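Local coordinates for protein putative nucleoside-diphosphate-sugar epimerase (Staphylococcus aureus subsp. aureus, PDB 3E48) that is of unknown function but probably binds NAD(P)(H) in a Rossmann-type domain, as nucleoside-diphosphate-sugar epimerases do, at residues N112-M117 against G250-L255; H158-P163 against I219-V224; D166-Y171 against M204-A209. One frame throughout, in Å; residues are numbered along the deposited sequence.

How the interactions relate
The three contacts nest along the chain: interaction 3 (166-171 with 204-209) lies within the loop closed by interaction 2 (158-163 with 219-224), itself inside the loop closed by interaction 1. Interactions 2 and 3 are neighbours, their centres about 11 Å apart, because helix 204-215 serves both: it lies on strand 168-172 of the main mixed sheet in interaction 3, and interaction 2 is a small parallel sheet beside it, with Met204 packing on both. Interaction 1, about 15 Å from interaction 3 between centres, joins the end of helix 239-251 to the loop after strand 100-106; its Leu255 O probably accepts a hydrogen bond from Asn170 N.

Interaction 1 of 3, residues N112-M117 against G250-L255; sequences NNPFHM and GARGLL
Asn113 and Leu254 bring two loops together, their CA atoms 6.9 Å apart, with no direct hydrogen bond between the segments. Leu254 does most of the filling. With CG anti to the carbonyl carbon (chi1 -62°), its branches reach the opposite loop: CD1 lies 3.6 Å from Asn112 O and also meets Asn113 CA and Pro114 CD, while CD2 approaches Asn112 OD1. A forked aliphatic side chain suits this mixed surface, touching three successive residues at once. Asn113 ND2 slides past Leu254 CB at 3.8 Å. Its other end is engaged within its own loop, where OD1 accepts from Phe115 N (2.8 Å) in the carbonyl plane, an Asx turn that fixes the amide's rotation.

Arg252 extends from CG to NE and lays one face of its guanidinium over the Pro114 ring, with CG of the proline 3.8 Å above the plane. Asn112 O lies near that plane, at the edge, and a water bridges it to Arg252 NH1, 2.8 Å from each; His248 NE2 holds NH2 weakly. Gly253, at positive phi (75°), where a residue without a CB sits easily, ends the helix in a Schellman motif, and Leu254 next to it faces 112-117.

Gln110 links the two loops, accepting from Asn113 ND2 and donating to Leu254 O. Phe115 packs on Leu242 and Met246 of helix 239-251, the helix that runs into 250-255; Pro114 touches Ser129 of the second subunit, and Leu255 pairs through its backbone with Asn170 of strand 168-172.

Interaction 2 of 3, residues H158-P163 against I219-V224; sequences HKLIYP and IKYEPV
Lys159 reaches across to Glu222, and every atom of its side chain finds something on the way. CB sits 3.4 Å from Lys220 O, beside the backbone of the neighbouring strand. CG is placed anti to the carbonyl carbon (chi1 -53°) and comes 3.3 Å from Glu222 OE2. From there the chain runs extended over the carboxylate: CD lies 3.3 Å from Glu222 CD, and CE is near both oxygens, 3.1 Å from OE2. At the tip, NZ makes a salt bridge with Glu222 OE1 at 3.2 Å, the hydrogen bond in it being weak. Long aliphatic arms ending in opposite charges suit this rim, where methylenes can cross while the ends pair. A water donates to Glu222 OE2 and to His158 O, giving the carboxylate a second link back to 158-163.

The backbones beneath form a small two-stranded parallel sheet, 159-160 beside 220-221. Lys220 is bonded in the usual parallel way to the residues flanking Lys159: its N donates to His158 O, and its O accepts from Leu160 N at 2.8 Å. Leu160 O then takes Glu222 N. Pro223 has no N-H to offer, and the next bond is from Val224 N to Ile161 O.

The sheet face bearing Leu160 and Tyr221 packs on helix 204-215: buried Leu160 on Met204 and Leu207, partly exposed Tyr221 on Met204. Pro223 CD rests over the centre of the Tyr221 ring, 3.5 Å above its plane, and Tyr162 O lies at the ring's edge. The phenol OH hydrogen-bonds Gly165 O. Beyond the strands, the branched Ile161 and Val224 meet at a slant, Ile161 CB against Val224 CG2.

Interaction 3 of 3, residues D166-Y171 against M204-A209; sequences DGRINY and MKELAA
Ile169 and Met204 make the close, apolar heart of this contact, where selenomethionine CE comes 3.8 Å from Ile169 CD1. The Met204 chain bends at chi2 (-56°) and again at chi3, which swings the methyl group back towards the strand. CE also lies near the plane of the Tyr171 ring, at its edge, 4.4 Å from CE2. Leu207, one turn further along the helix, sets CD1 across Tyr171 almost at a right angle, 3.5 Å from the phenol OH. The flexible Met204 thus fits its methyl group between Ile169 and the Tyr171 edge, while branched Leu207 packs on Tyr171; all four are buried. Nearby a bound water, between two buried residues, donates to Gly167 O (2.7 Å) and satisfies the Met204 N-H (2.9 Å from N).

This is a helix laid against a sheet. Strand 168-172 pairs in parallel with 134-143 and antiparallel with 194-203, and the latter leads straight into helix 204-215, which turns back over its neighbour. The axes of the short strand and helix segments pass 8.8 Å apart at an angle of 54°. Ile169 and Tyr171 point to the helix, whereas Asn170 turns the other way and bonds Gly199 N and Ser201 OG.

Towards solvent the contact becomes polar and looser. Arg168 bends at chi3 to bring NH1 to Glu206 OE1, a salt bridge of 3.2 Å. The two flat groups are 52° apart, and the nitrogen meets OE1 from above the carboxylate plane; one N-H of the arginine makes the bridge, and OE1 has a second partner beside 204-209. Asp256 adds a long, weak ion pair to Arg168 NE, while Glu206 N binds Asp203 OD2.

Interaction 1 of 3, residues N112-M117 against G250-L255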
ATOM      1  N   ASN B 112       6.440  -3.274   4.720  1.00  9.71           N
ATOM      2  CA  ASN B 112       7.317  -2.776   5.778  1.00  9.99           C
ATOM      3  C   ASN B 112       8.425  -1.859   5.261  1.00 12.08           C
ATOM      4  O   ASN B 112       9.478  -1.727   5.887  1.00 10.70           O
ATOM      5  CB  ASN B 112       7.928  -3.952   6.553  1.00 10.73           C
ATOM      6  CG  ASN B 112       8.838  -4.817   5.695  1.00 12.16           C
ATOM      7  OD1 ASN B 112       8.717  -4.850   4.471  1.00 11.01           O
ATOM      8  ND2 ASN B 112       9.747  -5.539   6.342  1.00 17.35           N
ATOM      9  N   ASN B 113       8.193  -1.216   4.121  1.00  6.91           N
ATOM     10  CA  ASN B 113       9.201  -0.316   3.576  1.00  6.56           C
ATOM     11  C   ASN B 113       9.019   1.061   4.214  1.00  6.84           C
ATOM     12  O   ASN B 113       7.953   1.665   4.110  1.00  8.05           O
ATOM     13  CB  ASN B 113       9.073  -0.225   2.053  1.00  6.31           C
ATOM     14  CG  ASN B 113      10.264   0.452   1.415  1.00  8.99           C
ATOM     15  OD1 ASN B 113      10.565   1.597   1.723  1.00  8.44           O
ATOM     16  ND2 ASN B 113      10.955  -0.257   0.524  1.00  6.25           N
ATOM     17  N   PRO B 114      10.071   1.575   4.879  1.00  7.60           N
ATOM     18  CA  PRO B 114      10.076   2.872   5.559  1.00  9.57           C
ATOM     19  C   PRO B 114      10.089   4.109   4.664  1.00  7.92           C
ATOM     20  O   PRO B 114       9.945   5.232   5.158  1.00  8.84           O
ATOM     21  CB  PRO B 114      11.317   2.786   6.438  1.00 10.43           C
ATOM     22  CG  PRO B 114      12.251   2.009   5.585  1.00 10.31           C
ATOM     23  CD  PRO B 114      11.368   0.897   5.053  1.00  7.96           C
ATOM     24  N   PHE B 115      10.272   3.910   3.361  1.00  8.42           N
ATOM     25  CA  PHE B 115      10.277   5.030   2.424  1.00  7.75           C
ATOM     26  C   PHE B 115       8.957   5.785   2.583  1.00  7.74           C
ATOM     27  O   PHE B 115       7.881   5.186   2.528  1.00  7.34           O
ATOM     28  CB  PHE B 115      10.427   4.523   0.981  1.00  5.55           C
ATOM     29  CG  PHE B 115      10.413   5.621  -0.048  1.00  9.59           C
ATOM     30  CD1 PHE B 115      11.171   6.772   0.141  1.00 10.23           C
ATOM     31  CD2 PHE B 115       9.643   5.507  -1.202  1.00 10.82           C
ATOM     32  CE1 PHE B 115      11.163   7.799  -0.804  1.00  9.74           C
ATOM     33  CE2 PHE B 115       9.626   6.529  -2.156  1.00  9.87           C
ATOM     34  CZ  PHE B 115      10.388   7.677  -1.955  1.00 10.32           C
ATOM     35  N   HIS B 116       9.047   7.100   2.763  1.00  7.64           N
ATOM     36  CA  HIS B 116       7.874   7.943   2.965  1.00  9.09           C
ATOM     37  C   HIS B 116       6.769   7.817   1.933  1.00  6.47           C
ATOM     38  O   HIS B 116       5.607   8.073   2.241  1.00  7.88           O
ATOM     39  CB  HIS B 116       8.298   9.408   3.063  1.00  9.28           C
ATOM     40  CG  HIS B 116       8.839   9.793   4.404  1.00 12.13           C
ATOM     41  ND1 HIS B 116       9.433   8.890   5.257  1.00 20.51           N
ATOM     42  CD2 HIS B 116       8.906  10.997   5.022  1.00 13.59           C
ATOM     43  CE1 HIS B 116       9.843   9.521   6.346  1.00 16.33           C
ATOM     44  NE2 HIS B 116       9.536  10.798   6.226  1.00 22.83           N
HETATM   45  N   MSE B 117       7.109   7.442   0.704  1.00  5.28           N
HETATM   46  CA  MSE B 117       6.071   7.313  -0.307  1.00  9.08           C
HETATM   47  C   MSE B 117       5.565   5.886  -0.467  1.00  4.29           C
HETATM   48  O   MSE B 117       4.740   5.620  -1.340  1.00  7.09           O
HETATM   49  CB  MSE B 117       6.558   7.845  -1.661  1.00  9.39           C
HETATM   50  CG  MSE B 117       7.007   9.307  -1.644  1.00  7.69           C
HETATM   51 SE   MSE B 117       5.730  10.539  -0.859  1.00 19.16          SE
HETATM   52  CE  MSE B 117       4.203  10.064  -1.953  1.00  8.43           C
ATOM     53  N   GLY B 250      17.078   1.094   2.061  1.00 10.23           N
ATOM     54  CA  GLY B 250      18.186   0.362   1.474  1.00  9.74           C
ATOM     55  C   GLY B 250      19.017  -0.314   2.553  1.00 12.51           C
ATOM     56  O   GLY B 250      19.544  -1.412   2.355  1.00 11.01           O
ATOM     57  N   ALA B 251      19.134   0.347   3.701  1.00 12.09           N
ATOM     58  CA  ALA B 251      19.898  -0.193   4.820  1.00 11.76           C
ATOM     59  C   ALA B 251      19.259  -1.483   5.314  1.00 15.43           C
ATOM     60  O   ALA B 251      19.936  -2.360   5.851  1.00 17.54           O
ATOM     61  CB  ALA B 251      19.957   0.829   5.956  1.00 10.65           C
ATOM     62  N   ARG B 252      17.949  -1.592   5.124  1.00 13.82           N
ATOM     63  CA  ARG B 252      17.209  -2.773   5.555  1.00 13.74           C
ATOM     64  C   ARG B 252      17.181  -3.868   4.494  1.00 13.79           C
ATOM     65  O   ARG B 252      16.539  -4.901   4.680  1.00 15.39           O
ATOM     66  CB  ARG B 252      15.784  -2.379   5.926  1.00 13.19           C
ATOM     67  CG  ARG B 252      15.713  -1.382   7.060  1.00 15.70           C
ATOM     68  CD  ARG B 252      14.280  -1.155   7.480  1.00 25.50           C
ATOM     69  NE  ARG B 252      14.177  -0.185   8.564  1.00 23.73           N
ATOM     70  CZ  ARG B 252      13.029   0.195   9.117  1.00 23.03           C
ATOM     71  NH1 ARG B 252      11.885  -0.317   8.684  1.00 21.59           N
ATOM     72  NH2 ARG B 252      13.027   1.087  10.098  1.00 29.02           N
ATOM     73  N   GLY B 253      17.871  -3.632   3.382  1.00 13.71           N
ATOM     74  CA  GLY B 253      17.927  -4.613   2.314  1.00 12.27           C
ATOM     75  C   GLY B 253      16.668  -4.720   1.476  1.00 14.59           C
ATOM     76  O   GLY B 253      16.496  -5.691   0.739  1.00 17.77           O
ATOM     77  N   LEU B 254      15.795  -3.721   1.570  1.00  7.26           N
ATOM     78  CA  LEU B 254      14.540  -3.729   0.823  1.00  8.34           C
ATOM     79  C   LEU B 254      14.646  -3.183  -0.600  1.00 10.84           C
ATOM     80  O   LEU B 254      13.667  -3.210  -1.349  1.00  8.31           O
ATOM     81  CB  LEU B 254      13.473  -2.937   1.588  1.00  7.81           C
ATOM     82  CG  LEU B 254      13.097  -3.468   2.977  1.00  9.10           C
ATOM     83  CD1 LEU B 254      12.244  -2.449   3.710  1.00 12.83           C
ATOM     84  CD2 LEU B 254      12.365  -4.796   2.826  1.00 12.02           C
ATOM     85  N   LEU B 255      15.821  -2.683  -0.971  1.00 10.04           N
ATOM     86  CA  LEU B 255      16.019  -2.133  -2.309  1.00  8.00           C
ATOM     87  C   LEU B 255      16.887  -3.012  -3.208  1.00  7.84           C
ATOM     88  O   LEU B 255      17.223  -2.624  -4.330  1.00  5.84           O
ATOM     89  CB  LEU B 255      16.622  -0.724  -2.219  1.00  8.82           C
ATOM     90  CG  LEU B 255      15.829   0.286  -1.376  1.00  8.03           C
ATOM     91  CD1 LEU B 255      16.425   1.682  -1.522  1.00  6.05           C
ATOM     92  CD2 LEU B 255      14.373   0.285  -1.824  1.00  9.38           C
TER
HETATM   93  O   HOH W   1      11.444  -2.809   7.576  1.00 17.19           O

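Interaction 2 of 3, residues H158-P163 against I219-V224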
ATOM      1  N   HIS B 158      34.690  14.022  -0.919  1.00 18.68           N
ATOM      2  CA  HIS B 158      35.526  12.844  -1.118  1.00 18.04           C
ATOM      3  C   HIS B 158      34.883  11.681  -0.373  1.00 18.89           C
ATOM      4  O   HIS B 158      35.557  10.730   0.027  1.00 16.96           O
ATOM      5  CB  HIS B 158      36.950  13.070  -0.598  1.00 26.91           C
ATOM      6  CG  HIS B 158      37.695  14.145  -1.324  1.00 33.04           C
ATOM      7  ND1 HIS B 158      37.452  15.487  -1.121  1.00 39.13           N
ATOM      8  CD2 HIS B 158      38.664  14.078  -2.268  1.00 33.13           C
ATOM      9  CE1 HIS B 158      38.240  16.200  -1.909  1.00 36.24           C
ATOM     10  NE2 HIS B 158      38.985  15.368  -2.615  1.00 36.55           N
ATOM     11  N   LYS B 159      33.569  11.761  -0.188  1.00 19.64           N
ATOM     12  CA  LYS B 159      32.847  10.716   0.520  1.00 17.70           C
ATOM     13  C   LYS B 159      31.409  10.547   0.037  1.00 19.27           C
ATOM     14  O   LYS B 159      30.751  11.511  -0.359  1.00 17.03           O
ATOM     15  CB  LYS B 159      32.828  11.026   2.021  1.00 25.66           C
ATOM     16  CG  LYS B 159      34.198  11.276   2.632  1.00 28.66           C
ATOM     17  CD  LYS B 159      34.085  11.839   4.042  1.00 36.70           C
ATOM     18  CE  LYS B 159      35.454  12.192   4.607  1.00 35.19           C
ATOM     19  NZ  LYS B 159      35.353  12.802   5.963  1.00 41.50           N
ATOM     20  N   LEU B 160      30.943   9.303   0.062  1.00 17.30           N
ATOM     21  CA  LEU B 160      29.570   8.970  -0.308  1.00 14.26           C
ATOM     22  C   LEU B 160      28.905   8.870   1.064  1.00 14.10           C
ATOM     23  O   LEU B 160      29.313   8.049   1.886  1.00 19.60           O
ATOM     24  CB  LEU B 160      29.522   7.617  -1.018  1.00 14.93           C
ATOM     25  CG  LEU B 160      28.143   7.163  -1.508  1.00 10.11           C
ATOM     26  CD1 LEU B 160      27.649   8.104  -2.600  1.00 10.86           C
ATOM     27  CD2 LEU B 160      28.241   5.736  -2.036  1.00 15.99           C
ATOM     28  N   ILE B 161      27.897   9.698   1.315  1.00 15.97           N
ATOM     29  CA  ILE B 161      27.251   9.720   2.626  1.00 16.98           C
ATOM     30  C   ILE B 161      25.860   9.105   2.780  1.00 15.93           C
ATOM     31  O   ILE B 161      25.253   9.217   3.851  1.00 13.68           O
ATOM     32  CB  ILE B 161      27.183  11.167   3.163  1.00 15.51           C
ATOM     33  CG1 ILE B 161      26.303  12.025   2.251  1.00 18.71           C
ATOM     34  CG2 ILE B 161      28.587  11.754   3.235  1.00 17.48           C
ATOM     35  CD1 ILE B 161      26.105  13.444   2.743  1.00 19.54           C
ATOM     36  N   TYR B 162      25.348   8.465   1.734  1.00 12.55           N
ATOM     37  CA  TYR B 162      24.026   7.847   1.817  1.00 14.09           C
ATOM     38  C   TYR B 162      23.928   6.939   3.044  1.00 11.68           C
ATOM     39  O   TYR B 162      24.729   6.025   3.216  1.00 15.68           O
ATOM     40  CB  TYR B 162      23.732   7.017   0.563  1.00  9.77           C
ATOM     41  CG  TYR B 162      23.623   7.800  -0.729  1.00 11.73           C
ATOM     42  CD1 TYR B 162      22.882   8.981  -0.800  1.00 15.11           C
ATOM     43  CD2 TYR B 162      24.194   7.313  -1.903  1.00 12.61           C
ATOM     44  CE1 TYR B 162      22.708   9.650  -2.017  1.00 15.00           C
ATOM     45  CE2 TYR B 162      24.026   7.970  -3.116  1.00 18.33           C
ATOM     46  CZ  TYR B 162      23.282   9.132  -3.170  1.00 12.05           C
ATOM     47  OH  TYR B 162      23.098   9.755  -4.385  1.00 14.27           O
ATOM     48  N   PRO B 163      22.941   7.188   3.919  1.00 15.06           N
ATOM     49  CA  PRO B 163      22.756   6.376   5.128  1.00 13.38           C
ATOM     50  C   PRO B 163      22.064   5.067   4.779  1.00 12.29           C
ATOM     51  O   PRO B 163      20.931   4.817   5.197  1.00 13.81           O
ATOM     52  CB  PRO B 163      21.892   7.269   6.006  1.00 16.22           C
ATOM     53  CG  PRO B 163      21.018   7.954   4.995  1.00 14.52           C
ATOM     54  CD  PRO B 163      22.006   8.325   3.902  1.00 12.35           C
ATOM     55  N   ILE B 219      36.794   8.802  -3.520  1.00 24.64           N
ATOM     56  CA  ILE B 219      35.503   8.947  -2.857  1.00 23.74           C
ATOM     57  C   ILE B 219      35.244   7.683  -2.044  1.00 22.14           C
ATOM     58  O   ILE B 219      35.024   6.611  -2.604  1.00 22.99           O
ATOM     59  CB  ILE B 219      34.356   9.128  -3.882  1.00 19.09           C
ATOM     60  CG1 ILE B 219      34.614  10.372  -4.741  1.00 22.28           C
ATOM     61  CG2 ILE B 219      33.025   9.267  -3.155  1.00 18.82           C
ATOM     62  CD1 ILE B 219      33.574  10.602  -5.824  1.00 18.15           C
ATOM     63  N   LYS B 220      35.276   7.808  -0.723  1.00 20.62           N
ATOM     64  CA  LYS B 220      35.057   6.661   0.144  1.00 24.47           C
ATOM     65  C   LYS B 220      33.664   6.702   0.755  1.00 18.47           C
ATOM     66  O   LYS B 220      33.079   7.770   0.924  1.00 17.16           O
ATOM     67  CB  LYS B 220      36.116   6.626   1.249  1.00 23.67           C
ATOM     68  CG  LYS B 220      37.548   6.530   0.732  1.00 33.53           C
ATOM     69  CD  LYS B 220      38.550   6.445   1.874  1.00 38.28           C
ATOM     70  CE  LYS B 220      39.988   6.452   1.363  1.00 45.28           C
ATOM     71  NZ  LYS B 220      40.273   5.326   0.427  1.00 46.81           N
ATOM     72  N   TYR B 221      33.130   5.531   1.078  1.00 18.46           N
ATOM     73  CA  TYR B 221      31.804   5.450   1.675  1.00 16.02           C
ATOM     74  C   TYR B 221      31.853   5.724   3.172  1.00 20.88           C
ATOM     75  O   TYR B 221      32.292   4.881   3.953  1.00 23.64           O
ATOM     76  CB  TYR B 221      31.193   4.068   1.424  1.00 20.07           C
ATOM     77  CG  TYR B 221      29.841   3.863   2.075  1.00 16.51           C
ATOM     78  CD1 TYR B 221      28.819   4.799   1.914  1.00 11.05           C
ATOM     79  CD2 TYR B 221      29.571   2.716   2.821  1.00 14.67           C
ATOM     80  CE1 TYR B 221      27.560   4.598   2.476  1.00 16.19           C
ATOM     81  CE2 TYR B 221      28.314   2.503   3.387  1.00 15.77           C
ATOM     82  CZ  TYR B 221      27.313   3.444   3.208  1.00 19.37           C
ATOM     83  OH  TYR B 221      26.061   3.224   3.737  1.00 15.53           O
ATOM     84  N   GLU B 222      31.407   6.913   3.557  1.00 19.37           N
ATOM     85  CA  GLU B 222      31.366   7.321   4.958  1.00 20.88           C
ATOM     86  C   GLU B 222      29.977   7.888   5.213  1.00 21.97           C
ATOM     87  O   GLU B 222      29.778   9.104   5.243  1.00 19.30           O
ATOM     88  CB  GLU B 222      32.428   8.384   5.241  1.00 22.68           C
ATOM     89  CG  GLU B 222      33.850   7.858   5.181  1.00 35.81           C
ATOM     90  CD  GLU B 222      34.881   8.946   5.405  1.00 40.48           C
ATOM     91  OE1 GLU B 222      34.780   9.660   6.428  1.00 45.70           O
ATOM     92  OE2 GLU B 222      35.795   9.082   4.562  1.00 46.92           O
ATOM     93  N   PRO B 223      28.991   7.001   5.403  1.00 18.30           N
ATOM     94  CA  PRO B 223      27.603   7.385   5.650  1.00 16.15           C
ATOM     95  C   PRO B 223      27.371   8.224   6.897  1.00 20.68           C
ATOM     96  O   PRO B 223      27.908   7.935   7.966  1.00 20.73           O
ATOM     97  CB  PRO B 223      26.884   6.040   5.714  1.00 18.68           C
ATOM     98  CG  PRO B 223      27.921   5.147   6.306  1.00 19.94           C
ATOM     99  CD  PRO B 223      29.161   5.543   5.537  1.00 18.83           C
ATOM    100  N   VAL B 224      26.575   9.275   6.740  1.00 14.49           N
ATOM    101  CA  VAL B 224      26.236  10.146   7.851  1.00 24.22           C
ATOM    102  C   VAL B 224      24.937   9.636   8.456  1.00 20.50           C
ATOM    103  O   VAL B 224      24.298   8.733   7.905  1.00 24.03           O
ATOM    104  CB  VAL B 224      26.046  11.613   7.397  1.00 21.95           C
ATOM    105  CG1 VAL B 224      27.373  12.182   6.923  1.00 15.96           C
ATOM    106  CG2 VAL B 224      25.010  11.690   6.283  1.00 18.06           C
TER
HETATM  107  O   HOH W   2      37.186  10.450   2.219  1.00 36.71           O

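Interaction 3 of 3, residues D166-Y171 against M204-A209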
ATOM      1  N   ASP B 166      25.031  -1.281   5.132  1.00 14.69           N
ATOM      2  CA  ASP B 166      25.742  -2.213   4.267  1.00 14.78           C
ATOM      3  C   ASP B 166      24.781  -2.811   3.239  1.00 12.82           C
ATOM      4  O   ASP B 166      25.051  -3.858   2.648  1.00 15.81           O
ATOM      5  CB  ASP B 166      26.377  -3.325   5.111  1.00 22.88           C
ATOM      6  CG  ASP B 166      27.287  -2.781   6.201  1.00 34.88           C
ATOM      7  OD1 ASP B 166      28.176  -1.963   5.884  1.00 41.06           O
ATOM      8  OD2 ASP B 166      27.116  -3.172   7.377  1.00 39.99           O
ATOM      9  N   GLY B 167      23.663  -2.126   3.026  1.00 13.84           N
ATOM     10  CA  GLY B 167      22.670  -2.605   2.081  1.00 12.68           C
ATOM     11  C   GLY B 167      23.049  -2.435   0.621  1.00 12.89           C
ATOM     12  O   GLY B 167      23.910  -1.624   0.271  1.00 12.90           O
ATOM     13  N   ARG B 168      22.406  -3.224  -0.233  1.00 10.06           N
ATOM     14  CA  ARG B 168      22.636  -3.168  -1.669  1.00  9.79           C
ATOM     15  C   ARG B 168      21.390  -2.549  -2.294  1.00 11.96           C
ATOM     16  O   ARG B 168      20.269  -2.961  -1.992  1.00  9.22           O
ATOM     17  CB  ARG B 168      22.863  -4.577  -2.222  1.00 12.98           C
ATOM     18  CG  ARG B 168      24.088  -5.277  -1.644  1.00 16.12           C
ATOM     19  CD  ARG B 168      24.140  -6.734  -2.073  1.00 15.22           C
ATOM     20  NE  ARG B 168      24.274  -6.874  -3.519  1.00 26.24           N
ATOM     21  CZ  ARG B 168      25.351  -6.512  -4.208  1.00 31.97           C
ATOM     22  NH1 ARG B 168      26.398  -5.988  -3.583  1.00 35.22           N
ATOM     23  NH2 ARG B 168      25.382  -6.674  -5.524  1.00 40.04           N
ATOM     24  N   ILE B 169      21.589  -1.554  -3.152  1.00  8.95           N
ATOM     25  CA  ILE B 169      20.474  -0.875  -3.803  1.00  8.07           C
ATOM     26  C   ILE B 169      20.498  -1.111  -5.303  1.00  9.61           C
ATOM     27  O   ILE B 169      21.536  -0.945  -5.950  1.00  8.69           O
ATOM     28  CB  ILE B 169      20.518   0.655  -3.550  1.00  6.93           C
ATOM     29  CG1 ILE B 169      20.279   0.958  -2.068  1.00 11.33           C
ATOM     30  CG2 ILE B 169      19.452   1.360  -4.380  1.00 10.83           C
ATOM     31  CD1 ILE B 169      20.567   2.381  -1.667  1.00 31.18           C
ATOM     32  N   ASN B 170      19.359  -1.495  -5.864  1.00  5.75           N
ATOM     33  CA  ASN B 170      19.321  -1.725  -7.295  1.00  8.11           C
ATOM     34  C   ASN B 170      19.042  -0.417  -8.025  1.00  7.55           C
ATOM     35  O   ASN B 170      18.120   0.329  -7.681  1.00  7.29           O
ATOM     36  CB  ASN B 170      18.282  -2.783  -7.655  1.00  6.09           C
ATOM     37  CG  ASN B 170      18.406  -3.235  -9.093  1.00  6.63           C
ATOM     38  OD1 ASN B 170      17.883  -2.594  -9.997  1.00  6.22           O
ATOM     39  ND2 ASN B 170      19.122  -4.333  -9.311  1.00  9.09           N
ATOM     40  N   TYR B 171      19.875  -0.156  -9.030  1.00  5.54           N
ATOM     41  CA  TYR B 171      19.823   1.056  -9.844  1.00  5.82           C
ATOM     42  C   TYR B 171      19.573   0.753 -11.312  1.00  8.10           C
ATOM     43  O   TYR B 171      19.954  -0.304 -11.805  1.00  6.40           O
ATOM     44  CB  TYR B 171      21.157   1.793  -9.776  1.00  5.83           C
ATOM     45  CG  TYR B 171      21.411   2.580  -8.521  1.00  8.83           C
ATOM     46  CD1 TYR B 171      21.038   3.920  -8.437  1.00  6.33           C
ATOM     47  CD2 TYR B 171      22.074   2.006  -7.436  1.00  6.05           C
ATOM     48  CE1 TYR B 171      21.326   4.677  -7.311  1.00  6.96           C
ATOM     49  CE2 TYR B 171      22.366   2.752  -6.298  1.00  8.61           C
ATOM     50  CZ  TYR B 171      21.990   4.090  -6.245  1.00  9.99           C
ATOM     51  OH  TYR B 171      22.279   4.842  -5.131  1.00 11.21           O
HETATM   52  N   MSE B 204      26.927   0.272  -1.123  1.00 14.46           N
HETATM   53  CA  MSE B 204      27.479   1.621  -1.184  1.00 12.40           C
HETATM   54  C   MSE B 204      28.993   1.667  -1.358  1.00 17.91           C
HETATM   55  O   MSE B 204      29.545   2.676  -1.798  1.00 17.17           O
HETATM   56  CB  MSE B 204      27.065   2.417   0.053  1.00 11.76           C
HETATM   57  CG  MSE B 204      25.559   2.652   0.151  1.00 13.34           C
HETATM   58 SE   MSE B 204      24.800   3.526  -1.419  1.00 22.53          SE
HETATM   59  CE  MSE B 204      24.257   1.960  -2.429  1.00 11.60           C
ATOM     60  N   LYS B 205      29.662   0.573  -1.019  1.00 16.91           N
ATOM     61  CA  LYS B 205      31.111   0.508  -1.149  1.00 16.47           C
ATOM     62  C   LYS B 205      31.486   0.429  -2.629  1.00 17.40           C
ATOM     63  O   LYS B 205      32.408   1.111  -3.084  1.00 17.27           O
ATOM     64  CB  LYS B 205      31.638  -0.712  -0.391  1.00 26.15           C
ATOM     65  CG  LYS B 205      33.102  -0.633  -0.019  1.00 31.27           C
ATOM     66  CD  LYS B 205      33.482  -1.758   0.932  1.00 30.29           C
ATOM     67  CE  LYS B 205      32.736  -1.648   2.256  1.00 34.21           C
ATOM     68  NZ  LYS B 205      33.075  -0.397   2.993  1.00 35.58           N
ATOM     69  N   GLU B 206      30.766  -0.399  -3.383  1.00 15.94           N
ATOM     70  CA  GLU B 206      31.026  -0.539  -4.817  1.00 11.53           C
ATOM     71  C   GLU B 206      30.629   0.747  -5.529  1.00 16.64           C
ATOM     72  O   GLU B 206      31.292   1.178  -6.472  1.00 16.50           O
ATOM     73  CB  GLU B 206      30.226  -1.703  -5.406  1.00 15.61           C
ATOM     74  CG  GLU B 206      30.650  -3.072  -4.913  1.00 26.13           C
ATOM     75  CD  GLU B 206      29.697  -4.160  -5.363  1.00 34.17           C
ATOM     76  OE1 GLU B 206      28.487  -4.044  -5.069  1.00 26.60           O
ATOM     77  OE2 GLU B 206      30.153  -5.133  -6.001  1.00 43.49           O
ATOM     78  N   LEU B 207      29.537   1.357  -5.078  1.00 15.26           N
ATOM     79  CA  LEU B 207      29.076   2.592  -5.690  1.00 11.94           C
ATOM     80  C   LEU B 207      30.179   3.644  -5.578  1.00 12.72           C
ATOM     81  O   LEU B 207      30.492   4.334  -6.545  1.00 13.34           O
ATOM     82  CB  LEU B 207      27.813   3.102  -4.992  1.00 16.76           C
ATOM     83  CG  LEU B 207      26.752   3.775  -5.868  1.00 24.43           C
ATOM     84  CD1 LEU B 207      25.756   4.476  -4.961  1.00 17.13           C
ATOM     85  CD2 LEU B 207      27.377   4.772  -6.825  1.00 26.53           C
ATOM     86  N   ALA B 208      30.768   3.762  -4.393  1.00 14.13           N
ATOM     87  CA  ALA B 208      31.828   4.737  -4.177  1.00 15.18           C
ATOM     88  C   ALA B 208      33.033   4.449  -5.076  1.00 18.92           C
ATOM     89  O   ALA B 208      33.633   5.371  -5.629  1.00 21.06           O
ATOM     90  CB  ALA B 208      32.250   4.737  -2.707  1.00 17.98           C
ATOM     91  N   ALA B 209      33.378   3.174  -5.221  1.00 15.92           N
ATOM     92  CA  ALA B 209      34.510   2.777  -6.060  1.00 18.59           C
ATOM     93  C   ALA B 209      34.250   3.143  -7.523  1.00 21.06           C
ATOM     94  O   ALA B 209      35.150   3.600  -8.224  1.00 15.34           O
ATOM     95  CB  ALA B 209      34.767   1.277  -5.925  1.00 14.28           C
TER
HETATM   96  O   HOH W   3      26.008  -0.491   1.507  1.00 13.02           O